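Local coordinates for protein pectinesterase 1 (Solanum lycopersicum, PDB 1XG2) that removes methyl ester groups from cell-wall pectin as the catalytic pectinesterase domain, releasing methanol, and may prepare fruit walls for softening by polygalacturonase, at residues Val162-Gln167 against Ala310-Leu315; Tyr226-Val231 against Met290-Ala295. All coordinates share one frame; numbering follows the deposited sequence.

Interaction 1 of 2, residues Val162-Gln167 against Ala310-Leu315; sequences VFQKCQ and AYVDGL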
ATOM      1  N   VAL A 162      -1.380   7.853  -5.470  1.00  9.49           N
ATOM      2  CA  VAL A 162      -1.397   8.419  -6.814  1.00 10.47           C
ATOM      3  C   VAL A 162      -0.040   8.277  -7.502  1.00  9.95           C
ATOM      4  O   VAL A 162       1.001   8.643  -6.940  1.00 10.48           O
ATOM      5  CB  VAL A 162      -1.789   9.899  -6.764  1.00 10.38           C
ATOM      6  CG1 VAL A 162      -1.759  10.519  -8.155  1.00 12.12           C
ATOM      7  CG2 VAL A 162      -3.175  10.030  -6.141  1.00 10.91           C
ATOM      8  N   PHE A 163      -0.074   7.729  -8.710  1.00 10.57           N
ATOM      9  CA  PHE A 163       1.058   7.685  -9.632  1.00 10.89           C
ATOM     10  C   PHE A 163       0.840   8.778 -10.658  1.00 11.50           C
ATOM     11  O   PHE A 163      -0.203   8.830 -11.315  1.00 12.21           O
ATOM     12  CB  PHE A 163       1.151   6.327 -10.330  1.00 10.98           C
ATOM     13  CG  PHE A 163       1.428   5.194  -9.399  1.00 11.41           C
ATOM     14  CD1 PHE A 163       0.396   4.594  -8.699  1.00 11.38           C
ATOM     15  CD2 PHE A 163       2.726   4.723  -9.215  1.00 12.47           C
ATOM     16  CE1 PHE A 163       0.652   3.569  -7.813  1.00 10.40           C
ATOM     17  CE2 PHE A 163       2.986   3.694  -8.337  1.00 10.22           C
ATOM     18  CZ  PHE A 163       1.952   3.112  -7.644  1.00 11.38           C
ATOM     19  N   GLN A 164       1.815   9.664 -10.786  1.00 11.64           N
ATOM     20  CA  GLN A 164       1.712  10.773 -11.704  1.00 12.16           C
ATOM     21  C   GLN A 164       2.961  10.879 -12.553  1.00 11.36           C
ATOM     22  O   GLN A 164       4.056  10.927 -12.020  1.00 10.52           O
ATOM     23  CB  GLN A 164       1.514  12.053 -10.909  1.00 12.36           C
ATOM     24  CG  GLN A 164       0.611  13.036 -11.547  1.00 14.85           C
ATOM     25  CD  GLN A 164       0.351  14.215 -10.641  1.00 13.92           C
ATOM     26  OE1 GLN A 164       1.275  14.963 -10.330  1.00 13.02           O
ATOM     27  NE2 GLN A 164      -0.891  14.374 -10.199  1.00 12.88           N
ATOM     28  N   LYS A 165       2.788  10.935 -13.873  1.00 11.58           N
ATOM     29  CA  LYS A 165       3.913  11.034 -14.805  1.00 12.24           C
ATOM     30  C   LYS A 165       4.961   9.932 -14.587  1.00 12.16           C
ATOM     31  O   LYS A 165       6.168  10.165 -14.658  1.00 12.10           O
ATOM     32  CB  LYS A 165       4.543  12.431 -14.750  1.00 13.43           C
ATOM     33  CG  LYS A 165       3.537  13.557 -14.940  1.00 16.95           C
ATOM     34  CD  LYS A 165       3.668  14.260 -16.264  1.00 22.84           C
ATOM     35  CE  LYS A 165       2.574  15.339 -16.452  1.00 26.17           C
ATOM     36  NZ  LYS A 165       2.956  16.707 -15.942  1.00 26.55           N
ATOM     37  N   CYS A 166       4.469   8.728 -14.327  1.00 11.19           N
ATOM     38  CA  CYS A 166       5.299   7.536 -14.245  1.00 11.50           C
ATOM     39  C   CYS A 166       5.141   6.712 -15.508  1.00 11.15           C
ATOM     40  O   CYS A 166       4.118   6.785 -16.174  1.00 11.21           O
ATOM     41  CB  CYS A 166       4.891   6.680 -13.044  1.00 11.47           C
ATOM     42  SG  CYS A 166       5.187   7.501 -11.452  1.00 12.60           S
ATOM     43  N   GLN A 167       6.156   5.915 -15.817  1.00 11.17           N
ATOM     44  CA  GLN A 167       6.058   4.914 -16.862  1.00 11.13           C
ATOM     45  C   GLN A 167       5.872   3.563 -16.169  1.00 10.67           C
ATOM     46  O   GLN A 167       6.732   3.119 -15.413  1.00 10.26           O
ATOM     47  CB  GLN A 167       7.314   4.951 -17.736  1.00 11.63           C
ATOM     48  CG  GLN A 167       7.565   6.333 -18.318  1.00 14.02           C
ATOM     49  CD  GLN A 167       8.506   6.345 -19.516  1.00 17.27           C
ATOM     50  OE1 GLN A 167       8.100   6.032 -20.644  1.00 19.93           O
ATOM     51  NE2 GLN A 167       9.753   6.737 -19.281  1.00 18.03           N
ATOM     52  N   ALA A 310       7.448  18.091  -7.852  1.00 14.55           N
ATOM     53  CA  ALA A 310       6.350  18.566  -8.687  1.00 14.67           C
ATOM     54  C   ALA A 310       5.119  17.690  -8.518  1.00 14.71           C
ATOM     55  O   ALA A 310       5.228  16.456  -8.417  1.00 13.48           O
ATOM     56  CB  ALA A 310       6.755  18.588 -10.153  1.00 15.24           C
ATOM     57  N   TYR A 311       3.953  18.330  -8.476  1.00 14.48           N
ATOM     58  CA  TYR A 311       2.683  17.611  -8.548  1.00 14.88           C
ATOM     59  C   TYR A 311       1.605  18.465  -9.169  1.00 15.87           C
ATOM     60  O   TYR A 311       1.632  19.695  -9.070  1.00 15.71           O
ATOM     61  CB  TYR A 311       2.219  17.114  -7.156  1.00 15.04           C
ATOM     62  CG  TYR A 311       1.899  18.217  -6.161  1.00 14.51           C
ATOM     63  CD1 TYR A 311       2.910  18.906  -5.494  1.00 15.01           C
ATOM     64  CD2 TYR A 311       0.585  18.575  -5.894  1.00 16.16           C
ATOM     65  CE1 TYR A 311       2.618  19.916  -4.575  1.00 16.88           C
ATOM     66  CE2 TYR A 311       0.288  19.584  -4.993  1.00 17.00           C
ATOM     67  CZ  TYR A 311       1.293  20.250  -4.338  1.00 19.26           C
ATOM     68  OH  TYR A 311       0.970  21.252  -3.438  1.00 21.00           O
ATOM     69  N   VAL A 312       0.673  17.792  -9.830  1.00 16.12           N
ATOM     70  CA  VAL A 312      -0.570  18.373 -10.276  1.00 17.18           C
ATOM     71  C   VAL A 312      -1.621  18.008  -9.244  1.00 17.59           C
ATOM     72  O   VAL A 312      -1.826  16.835  -8.933  1.00 17.78           O
ATOM     73  CB  VAL A 312      -0.964  17.841 -11.667  1.00 16.99           C
ATOM     74  CG1 VAL A 312      -2.388  18.247 -12.047  1.00 18.03           C
ATOM     75  CG2 VAL A 312       0.050  18.317 -12.710  1.00 18.41           C
ATOM     76  N   ASP A 313      -2.311  19.029  -8.744  1.00 18.49           N
ATOM     77  CA  ASP A 313      -3.295  18.882  -7.682  1.00 19.34           C
ATOM     78  C   ASP A 313      -4.650  18.313  -8.129  1.00 19.12           C
ATOM     79  O   ASP A 313      -5.309  17.574  -7.379  1.00 17.97           O
ATOM     80  CB  ASP A 313      -3.525  20.255  -7.046  1.00 20.19           C
ATOM     81  CG  ASP A 313      -3.976  20.150  -5.629  1.00 23.93           C
ATOM     82  OD1 ASP A 313      -3.212  19.626  -4.794  1.00 30.76           O
ATOM     83  OD2 ASP A 313      -5.090  20.554  -5.247  1.00 30.53           O
ATOM     84  N   GLY A 314      -5.069  18.690  -9.333  1.00 19.17           N
ATOM     85  CA  GLY A 314      -6.385  18.372  -9.855  1.00 19.42           C
ATOM     86  C   GLY A 314      -6.361  17.416 -11.036  1.00 19.96           C
ATOM     87  O   GLY A 314      -5.457  16.589 -11.147  1.00 18.65           O
ATOM     88  N   LEU A 315      -7.362  17.547 -11.914  1.00 20.69           N
ATOM     89  CA  LEU A 315      -7.624  16.583 -12.987  1.00 21.95           C
ATOM     90  C   LEU A 315      -6.771  16.698 -14.243  1.00 22.93           C
ATOM     91  O   LEU A 315      -6.525  15.688 -14.902  1.00 22.86           O
ATOM     92  CB  LEU A 315      -9.081  16.685 -13.439  1.00 21.79           C
ATOM     93  CG  LEU A 315     -10.148  16.037 -12.575  1.00 23.04           C
ATOM     94  CD1 LEU A 315     -11.515  16.376 -13.161  1.00 24.22           C
ATOM     95  CD2 LEU A 315      -9.963  14.530 -12.502  1.00 22.64           C
TER
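The flat carboxamide of Q164 faces the V312 backbone: OE1 and NE2 grip the N and O of this one residue, V312 O lying near the amide plane, while V294 CG2 packs against NE2. The ring of Y311, the second flat group, leads away from Q164 and has D313 OD1 at its edge, in plane. The site lies on the outer surface of the right-handed parallel beta-helix of the pectinesterase fold, where strand 160-164 is crossed by the C-terminal tail.

V312 N donates almost straight to Q164 OE1 (2.9 Å, 176°), although it is tilted 27° from the carbonyl plane. In return Q164 NE2 gives a hydrogen to V312 O at 2.9 Å, in the carbonyl plane and on a lone pair. The two bonds fix the rotation of the amide and satisfy a buried polar end. Beyond CG the glutamine chain runs extended (chi2 174°), which carries the amide out from the strand to the tail.

Q198 OE1 takes a further hydrogen bond from Q164 NE2, and K165 NZ forms a salt bridge with D317. Beside the paired bonds, Q164 OE1 also rests 3.5 Å from Y311 CA.

Interaction 2 of 2, residues Tyr226-Val231 against Met290-Ala295; sequences YSRTVV and MPFTVA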
ATOM      1  N   TYR A 226     -13.485  -5.087  -2.481  1.00 13.16           N
ATOM      2  CA  TYR A 226     -13.723  -3.691  -2.816  1.00 12.78           C
ATOM      3  C   TYR A 226     -12.531  -3.012  -3.496  1.00 12.15           C
ATOM      4  O   TYR A 226     -12.289  -1.819  -3.295  1.00 11.95           O
ATOM      5  CB  TYR A 226     -14.173  -2.945  -1.566  1.00 13.51           C
ATOM      6  CG  TYR A 226     -15.539  -3.419  -1.131  1.00 14.99           C
ATOM      7  CD1 TYR A 226     -15.688  -4.554  -0.349  1.00 17.29           C
ATOM      8  CD2 TYR A 226     -16.683  -2.768  -1.561  1.00 17.07           C
ATOM      9  CE1 TYR A 226     -16.971  -5.011   0.028  1.00 18.75           C
ATOM     10  CE2 TYR A 226     -17.951  -3.211  -1.188  1.00 19.06           C
ATOM     11  CZ  TYR A 226     -18.083  -4.328  -0.399  1.00 19.83           C
ATOM     12  OH  TYR A 226     -19.339  -4.760  -0.038  1.00 22.81           O
ATOM     13  N   SER A 227     -11.831  -3.774  -4.343  1.00 11.51           N
ATOM     14  CA  SER A 227     -10.723  -3.279  -5.160  1.00 11.37           C
ATOM     15  C   SER A 227     -11.134  -1.972  -5.820  1.00 11.28           C
ATOM     16  O   SER A 227     -12.230  -1.866  -6.357  1.00 10.60           O
ATOM     17  CB  SER A 227     -10.347  -4.312  -6.237  1.00 11.99           C
ATOM     18  OG  SER A 227      -9.103  -4.032  -6.842  1.00 11.88           O
ATOM     19  N   ARG A 228     -10.270  -0.969  -5.762  1.00 10.55           N
ATOM     20  CA  ARG A 228     -10.611   0.348  -6.279  1.00 11.34           C
ATOM     21  C   ARG A 228      -9.425   0.989  -6.982  1.00 11.03           C
ATOM     22  O   ARG A 228      -8.447   1.364  -6.346  1.00 10.91           O
ATOM     23  CB  ARG A 228     -11.120   1.254  -5.169  1.00 11.69           C
ATOM     24  CG  ARG A 228     -11.516   2.632  -5.663  1.00 15.04           C
ATOM     25  CD  ARG A 228     -12.562   3.310  -4.830  1.00 18.78           C
ATOM     26  NE  ARG A 228     -11.962   3.808  -3.608  1.00 20.93           N
ATOM     27  CZ  ARG A 228     -12.271   4.953  -3.025  1.00 25.74           C
ATOM     28  NH1 ARG A 228     -13.219   5.738  -3.519  1.00 29.07           N
ATOM     29  NH2 ARG A 228     -11.640   5.315  -1.915  1.00 25.56           N
ATOM     30  N   THR A 229      -9.546   1.117  -8.302  1.00 11.14           N
ATOM     31  CA  THR A 229      -8.474   1.551  -9.159  1.00 11.43           C
ATOM     32  C   THR A 229      -9.034   2.403 -10.287  1.00 12.00           C
ATOM     33  O   THR A 229     -10.050   2.051 -10.894  1.00 12.80           O
ATOM     34  CB  THR A 229      -7.761   0.329  -9.737  1.00 11.61           C
ATOM     35  OG1 THR A 229      -7.227  -0.471  -8.673  1.00 10.56           O
ATOM     36  CG2 THR A 229      -6.559   0.723 -10.582  1.00 11.62           C
ATOM     37  N   VAL A 230      -8.382   3.524 -10.557  1.00 12.50           N
ATOM     38  CA  VAL A 230      -8.754   4.384 -11.664  1.00 13.10           C
ATOM     39  C   VAL A 230      -7.523   4.766 -12.444  1.00 13.43           C
ATOM     40  O   VAL A 230      -6.474   5.100 -11.873  1.00 12.81           O
ATOM     41  CB  VAL A 230      -9.476   5.649 -11.197  1.00 13.66           C
ATOM     42  CG1 VAL A 230      -9.689   6.610 -12.353  1.00 15.48           C
ATOM     43  CG2 VAL A 230     -10.793   5.282 -10.576  1.00 14.14           C
ATOM     44  N   VAL A 231      -7.656   4.687 -13.762  1.00 12.85           N
ATOM     45  CA  VAL A 231      -6.590   5.041 -14.674  1.00 13.17           C
ATOM     46  C   VAL A 231      -7.122   6.209 -15.501  1.00 13.70           C
ATOM     47  O   VAL A 231      -8.116   6.051 -16.197  1.00 13.40           O
ATOM     48  CB  VAL A 231      -6.235   3.878 -15.602  1.00 13.35           C
ATOM     49  CG1 VAL A 231      -5.182   4.324 -16.620  1.00 12.54           C
ATOM     50  CG2 VAL A 231      -5.751   2.665 -14.795  1.00 12.78           C
ATOM     51  N   MET A 290     -12.773  13.231  -9.955  1.00 18.53           N
ATOM     52  CA  MET A 290     -12.127  14.130  -8.988  1.00 19.29           C
ATOM     53  C   MET A 290     -11.690  13.462  -7.675  1.00 17.77           C
ATOM     54  O   MET A 290     -10.665  13.832  -7.123  1.00 17.53           O
ATOM     55  CB  MET A 290     -13.011  15.351  -8.683  1.00 19.97           C
ATOM     56  CG  MET A 290     -12.570  16.621  -9.426  1.00 24.72           C
ATOM     57  SD  MET A 290     -11.037  17.363  -8.799  1.00 28.82           S
ATOM     58  CE  MET A 290     -11.516  17.749  -7.158  1.00 32.01           C
ATOM     59  N   PRO A 291     -12.457  12.509  -7.167  1.00 17.31           N
ATOM     60  CA  PRO A 291     -12.066  11.782  -5.948  1.00 16.75           C
ATOM     61  C   PRO A 291     -10.710  11.083  -6.020  1.00 16.14           C
ATOM     62  O   PRO A 291     -10.154  10.742  -4.971  1.00 15.51           O
ATOM     63  CB  PRO A 291     -13.173  10.748  -5.794  1.00 17.15           C
ATOM     64  CG  PRO A 291     -14.332  11.344  -6.481  1.00 17.69           C
ATOM     65  CD  PRO A 291     -13.769  12.057  -7.660  1.00 17.17           C
ATOM     66  N   PHE A 292     -10.186  10.895  -7.232  1.00 15.72           N
ATOM     67  CA  PHE A 292      -8.942  10.158  -7.435  1.00 15.24           C
ATOM     68  C   PHE A 292      -7.744  11.053  -7.707  1.00 15.19           C
ATOM     69  O   PHE A 292      -6.670  10.565  -8.021  1.00 13.96           O
ATOM     70  CB  PHE A 292      -9.169   9.091  -8.508  1.00 14.94           C
ATOM     71  CG  PHE A 292     -10.309   8.169  -8.158  1.00 15.77           C
ATOM     72  CD1 PHE A 292     -10.130   7.145  -7.232  1.00 16.72           C
ATOM     73  CD2 PHE A 292     -11.577   8.392  -8.660  1.00 14.78           C
ATOM     74  CE1 PHE A 292     -11.185   6.319  -6.861  1.00 17.24           C
ATOM     75  CE2 PHE A 292     -12.639   7.578  -8.296  1.00 15.86           C
ATOM     76  CZ  PHE A 292     -12.446   6.533  -7.391  1.00 15.96           C
ATOM     77  N   THR A 293      -7.927  12.362  -7.510  1.00 15.08           N
ATOM     78  CA  THR A 293      -6.848  13.333  -7.679  1.00 14.99           C
ATOM     79  C   THR A 293      -5.999  13.395  -6.428  1.00 14.65           C
ATOM     80  O   THR A 293      -6.366  12.889  -5.366  1.00 15.33           O
ATOM     81  CB  THR A 293      -7.390  14.746  -7.984  1.00 15.00           C
ATOM     82  OG1 THR A 293      -8.277  15.163  -6.940  1.00 15.23           O
ATOM     83  CG2 THR A 293      -8.229  14.759  -9.239  1.00 15.54           C
ATOM     84  N   VAL A 294      -4.843  14.012  -6.560  1.00 14.33           N
ATOM     85  CA  VAL A 294      -3.926  14.196  -5.439  1.00 13.97           C
ATOM     86  C   VAL A 294      -4.636  14.921  -4.294  1.00 14.57           C
ATOM     87  O   VAL A 294      -4.500  14.552  -3.128  1.00 13.78           O
ATOM     88  CB  VAL A 294      -2.705  14.979  -5.880  1.00 13.68           C
ATOM     89  CG1 VAL A 294      -1.950  15.578  -4.698  1.00 14.06           C
ATOM     90  CG2 VAL A 294      -1.798  14.110  -6.716  1.00 14.30           C
ATOM     91  N   ALA A 295      -5.394  15.953  -4.651  1.00 15.05           N
ATOM     92  CA  ALA A 295      -6.118  16.752  -3.673  1.00 14.99           C
ATOM     93  C   ALA A 295      -7.092  15.907  -2.839  1.00 14.64           C
ATOM     94  O   ALA A 295      -7.152  16.048  -1.625  1.00 14.97           O
ATOM     95  CB  ALA A 295      -6.860  17.873  -4.376  1.00 15.41           C
TER
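R228 and V230, two residues apart on strand 228-232, both point toward F292 and meet its ring from different directions. R228 comes first. Its CG is anti to the backbone N (chi1 -179°), which carries the chain out toward the ring: CD lies at the edge, near the ring plane, 3.9 Å from F292 CE1. The bend at chi3 then turns the guanidinium, whose plane stands 75° from that of the ring, with NH1 4.0 Å from F292 CZ, so the group is not stacked on it. The polar end turns to the backbone instead, NH2 donating to T193 O.

T229 points away from F292, in the alternation of a beta strand, and packs on T182 and Q184. V230 then returns to the contact. Its CG2 sits over the centre of the F292 ring, 3.5 Å from the centroid and 4° off the normal, a nearly vertical CH-pi contact. On the opposite face lies P291 CB, offset toward the rim, so the phenyl is held between valine and proline.

Past F292, T293 stands at the N-cap position of helix 294-297, its OG1 making a weak bond to K296 N and donating to M290 O (2.7 Å), which also accepts from T293 N. The contact thus lays the turn between helices 286-289 and 294-297 over the 11-strand parallel sheet of the beta-helix, with V230 reaching Y258 on neighbouring strand 258-262 and F292 O bonded to S196 on strand 194-198.

Overall arrangement
From the N terminus the coils of the beta-helix follow in order, and strand 160-164 supplies the first half of interaction 1. Strand 228-232, two strands further along the same sheet, opens interaction 2, which closes after 58 intervening residues when the chain returns at 290-295. Interaction 1 closes later, at 310-315, and its 142-residue loop encloses the whole of interaction 2; the two nest and do not cross. Together they tie the turn leading into helix 294-297 and the C-terminal tail to strands 160-164 and 228-232 of the 11-strand sheet. Their centres are 12 Å apart and they touch directly, through a probable hydrogen bond from A295 N to D313 O (3.2 Å).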